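PDB 4BG2: PatF, which is a prenyltransferase-family protein of patellamide biosynthesis, probably related to enzymes that prenylate cyanobactin peptides. Local coordinates for residues T31-I41 / I121-L129. Numbering follows the deposited sequence.
Sequences TFPLPLFEEAI and IGVHLGSKL
The Phe-37 ring has Val-123 on one face, Ile-41 CG2 on the other, and the carbonyl oxygen of Ile-121 in its plane at the edge. Val-123 CG2 makes a CH-pi contact, 3.9 Å from the centroid of the Phe-37 ring and 22° off its normal. One face of the Phe-32 ring carries Pro-33 CB, offset toward the rim, and Leu-129 CD1 comes to Phe-32 CD1 obliquely at 3.7 Å. Helix 34-42 here packs antiparallel on strand 116-124 of a closed, all-antiparallel ten-stranded barrel, as in the ABBA prenyltransferase fold, with helices outside. Residues Ile-121, Val-123 and Leu-125 turn their side chains to the helix, whereas His-124 points away from it and is hydrogen-bonded to Glu-67 and Glu-179. Phe-37 reaches the strand because CG lies anti to the backbone N (chi1 -176°), which sends the ring past Val-123 until CZ stands 3.6 Å from Ile-121 O. Phe-37 CE1 also lies 3.6 Å from Gly-122 CA. An alanine in place of Phe-37 would probably open a gap between helix and strand, leaving Val-123 CG2 without its aromatic face and Ile-41 CG2 without its ring partner. Val-123 CG1 wedges between Phe-37 CD1 and Pro-33 CG. Farther along the helix, the Ile-121 CD1 methyl meets Ala-40 CB and Ile-41 CG2. Tyr-66 of neighbouring strand 60-70 also touches Phe-37 and Leu-34, while helix 3-25 packs on Leu-34 and Ile-41. At the start of the helix, a cis peptide joins Phe-32 to Pro-33, and Pro-33 occupies the N-cap position. Leu-125 packs against this turn: its CD2 meets Leu-34 CD2 at 4.2 Å, and its CD1 lies 3.8 Å from Pro-33 CD.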
loop_
_atom_site.group_PDB
_atom_site.type_symbol
_atom_site.label_atom_id
_atom_site.label_comp_id
_atom_site.label_asym_id
_atom_site.label_seq_id
_atom_site.Cartn_x
_atom_site.Cartn_y
_atom_site.Cartn_z
ATOM N N THR A 31 8.806 3.577 -17.772
ATOM C CA THR A 31 7.695 3.183 -18.614
ATOM C C THR A 31 6.396 3.827 -18.110
ATOM O O THR A 31 6.231 4.055 -16.913
ATOM C CB THR A 31 7.564 1.642 -18.558
ATOM O OG1 THR A 31 8.824 1.061 -18.924
ATOM C CG2 THR A 31 6.479 1.115 -19.477
ATOM N N PHE A 32 5.497 4.124 -19.036
ATOM C CA PHE A 32 4.134 4.503 -18.715
ATOM C C PHE A 32 3.615 3.600 -17.603
ATOM O O PHE A 32 3.772 2.380 -17.697
ATOM C CB PHE A 32 3.240 4.332 -19.948
ATOM C CG PHE A 32 1.848 4.803 -19.738
ATOM C CD1 PHE A 32 0.872 3.957 -19.229
ATOM C CD2 PHE A 32 1.520 6.114 -20.014
ATOM C CE1 PHE A 32 -0.420 4.421 -18.996
ATOM C CE2 PHE A 32 0.236 6.581 -19.798
ATOM C CZ PHE A 32 -0.737 5.737 -19.289
ATOM N N PRO A 33 2.974 4.171 -16.564
ATOM C CA PRO A 33 2.590 5.552 -16.316
ATOM C C PRO A 33 3.503 6.322 -15.349
ATOM O O PRO A 33 3.081 7.331 -14.758
ATOM C CB PRO A 33 1.226 5.384 -15.671
ATOM C CG PRO A 33 1.433 4.174 -14.808
ATOM C CD PRO A 33 2.430 3.294 -15.514
ATOM N N LEU A 34 4.755 5.911 -15.241
ATOM C CA LEU A 34 5.655 6.521 -14.268
ATOM C C LEU A 34 5.938 8.011 -14.467
ATOM O O LEU A 34 5.836 8.776 -13.511
ATOM C CB LEU A 34 6.942 5.717 -14.182
ATOM C CG LEU A 34 7.884 5.931 -13.001
ATOM C CD1 LEU A 34 7.160 6.312 -11.710
ATOM C CD2 LEU A 34 8.689 4.642 -12.801
ATOM N N PRO A 35 6.272 8.448 -15.689
ATOM C CA PRO A 35 6.363 9.911 -15.874
ATOM C C PRO A 35 5.125 10.694 -15.457
ATOM O O PRO A 35 5.246 11.718 -14.781
ATOM C CB PRO A 35 6.620 10.065 -17.382
ATOM C CG PRO A 35 7.293 8.798 -17.777
ATOM C CD PRO A 35 6.689 7.716 -16.905
ATOM N N LEU A 36 3.942 10.228 -15.853
ATOM C CA LEU A 36 2.676 10.853 -15.430
ATOM C C LEU A 36 2.532 10.857 -13.901
ATOM O O LEU A 36 2.062 11.833 -13.315
ATOM C CB LEU A 36 1.468 10.107 -16.011
ATOM C CG LEU A 36 0.999 10.427 -17.431
ATOM C CD1 LEU A 36 -0.054 9.414 -17.856
ATOM C CD2 LEU A 36 0.436 11.842 -17.486
ATOM N N PHE A 37 2.909 9.756 -13.255
ATOM C CA PHE A 37 2.789 9.677 -11.818
ATOM C C PHE A 37 3.662 10.711 -11.106
ATOM O O PHE A 37 3.236 11.353 -10.127
ATOM C CB PHE A 37 3.171 8.291 -11.344
ATOM C CG PHE A 37 2.989 8.110 -9.893
ATOM C CD1 PHE A 37 1.709 8.133 -9.333
ATOM C CD2 PHE A 37 4.078 7.962 -9.060
ATOM C CE1 PHE A 37 1.530 7.955 -7.980
ATOM C CE2 PHE A 37 3.899 7.797 -7.701
ATOM C CZ PHE A 37 2.630 7.798 -7.168
ATOM N N GLU A 38 4.863 10.921 -11.633
ATOM C CA GLU A 38 5.781 11.900 -11.077
ATOM C C GLU A 38 5.157 13.299 -11.132
ATOM O O GLU A 38 5.216 14.057 -10.158
ATOM C CB GLU A 38 7.118 11.858 -11.832
ATOM C CG GLU A 38 7.921 10.579 -11.597
ATOM C CD GLU A 38 9.241 10.518 -12.380
ATOM O OE1 GLU A 38 9.538 11.439 -13.165
ATOM O OE2 GLU A 38 10.012 9.544 -12.196
ATOM N N GLU A 39 4.547 13.637 -12.261
ATOM C CA GLU A 39 3.863 14.913 -12.382
ATOM C C GLU A 39 2.711 14.990 -11.381
ATOM O O GLU A 39 2.497 16.027 -10.751
ATOM C CB GLU A 39 3.348 15.133 -13.815
ATOM C CG GLU A 39 4.470 15.197 -14.834
ATOM C CD GLU A 39 4.006 15.295 -16.284
ATOM O OE1 GLU A 39 3.132 14.506 -16.728
ATOM O OE2 GLU A 39 4.541 16.173 -16.997
ATOM N N ALA A 40 1.978 13.895 -11.203
ATOM C CA ALA A 40 0.820 13.930 -10.303
ATOM C C ALA A 40 1.205 14.211 -8.842
ATOM O O ALA A 40 0.545 15.007 -8.150
ATOM C CB ALA A 40 0.021 12.662 -10.412
ATOM N N ILE A 41 2.278 13.589 -8.368
ATOM C CA ILE A 41 2.618 13.734 -6.952
ATOM C C ILE A 41 3.208 15.091 -6.616
ATOM O O ILE A 41 3.193 15.503 -5.461
ATOM C CB ILE A 41 3.557 12.639 -6.431
ATOM C CG1 ILE A 41 4.960 12.804 -7.018
ATOM C CG2 ILE A 41 2.946 11.266 -6.669
ATOM C CD1 ILE A 41 5.890 11.675 -6.655
ATOM N N ILE A 121 -2.331 8.073 -3.696
ATOM C CA ILE A 121 -2.302 7.692 -5.084
ATOM C C ILE A 121 -1.037 6.893 -5.312
ATOM O O ILE A 121 0.005 7.162 -4.737
ATOM C CB ILE A 121 -2.366 8.884 -6.074
ATOM C CG1 ILE A 121 -1.326 9.933 -5.769
ATOM C CG2 ILE A 121 -3.754 9.525 -6.054
ATOM C CD1 ILE A 121 -1.083 10.885 -6.906
ATOM N N GLY A 122 -1.133 5.947 -6.217
ATOM C CA GLY A 122 -0.042 5.085 -6.479
ATOM C C GLY A 122 -0.155 4.399 -7.795
ATOM O O GLY A 122 -1.237 4.336 -8.388
ATOM N N VAL A 123 0.995 3.910 -8.253
ATOM C CA VAL A 123 1.100 3.110 -9.443
ATOM C C VAL A 123 2.007 1.918 -9.158
ATOM O O VAL A 123 3.028 2.053 -8.470
ATOM C CB VAL A 123 1.686 3.883 -10.651
ATOM C CG1 VAL A 123 0.706 4.915 -11.138
ATOM C CG2 VAL A 123 3.034 4.523 -10.341
ATOM N N HIS A 124 1.652 0.785 -9.735
ATOM C CA HIS A 124 2.499 -0.394 -9.765
ATOM C C HIS A 124 2.743 -0.790 -11.214
ATOM O O HIS A 124 1.833 -1.264 -11.912
ATOM C CB HIS A 124 1.851 -1.571 -9.011
ATOM C CG HIS A 124 1.565 -1.289 -7.562
ATOM N ND1 HIS A 124 0.742 -2.089 -6.805
ATOM C CD2 HIS A 124 1.989 -0.307 -6.737
ATOM C CE1 HIS A 124 0.689 -1.631 -5.568
ATOM N NE2 HIS A 124 1.408 -0.524 -5.510
ATOM N N LEU A 125 3.981 -0.605 -11.656
ATOM C CA LEU A 125 4.442 -1.053 -12.966
ATOM C C LEU A 125 4.554 -2.577 -12.961
ATOM O O LEU A 125 5.141 -3.125 -12.057
ATOM C CB LEU A 125 5.840 -0.470 -13.258
ATOM C CG LEU A 125 6.284 -0.021 -14.643
ATOM C CD1 LEU A 125 5.121 0.554 -15.436
ATOM C CD2 LEU A 125 7.424 0.998 -14.538
ATOM N N GLY A 126 3.980 -3.244 -13.964
ATOM C CA GLY A 126 4.175 -4.673 -14.162
ATOM C C GLY A 126 5.199 -4.926 -15.245
ATOM O O GLY A 126 5.790 -3.986 -15.782
ATOM N N SER A 127 5.366 -6.189 -15.616
ATOM C CA SER A 127 6.275 -6.571 -16.701
ATOM C C SER A 127 5.829 -6.052 -18.062
ATOM O O SER A 127 6.651 -5.875 -18.963
ATOM C CB SER A 127 6.403 -8.085 -16.762
ATOM O OG SER A 127 5.117 -8.656 -16.894
ATOM N N LYS A 128 4.529 -5.829 -18.212
ATOM C CA LYS A 128 3.986 -5.227 -19.424
ATOM C C LYS A 128 2.842 -4.305 -19.087
ATOM O O LYS A 128 2.328 -4.332 -17.967
ATOM C CB LYS A 128 3.542 -6.308 -20.413
ATOM C CG LYS A 128 2.762 -7.443 -19.795
ATOM C CD LYS A 128 2.565 -8.543 -20.803
ATOM C CE LYS A 128 2.058 -9.825 -20.177
ATOM N NZ LYS A 128 0.758 -9.611 -19.496
ATOM N N LEU A 129 2.459 -3.485 -20.054
ATOM C CA LEU A 129 1.430 -2.470 -19.867
ATOM C C LEU A 129 0.167 -3.026 -19.168
ATOM O O LEU A 129 -0.293 -2.470 -18.186
ATOM C CB LEU A 129 1.063 -1.838 -21.224
ATOM C CG LEU A 129 0.021 -0.717 -21.224
ATOM C CD1 LEU A 129 0.486 0.452 -20.380
ATOM C CD2 LEU A 129 -0.252 -0.267 -22.654
#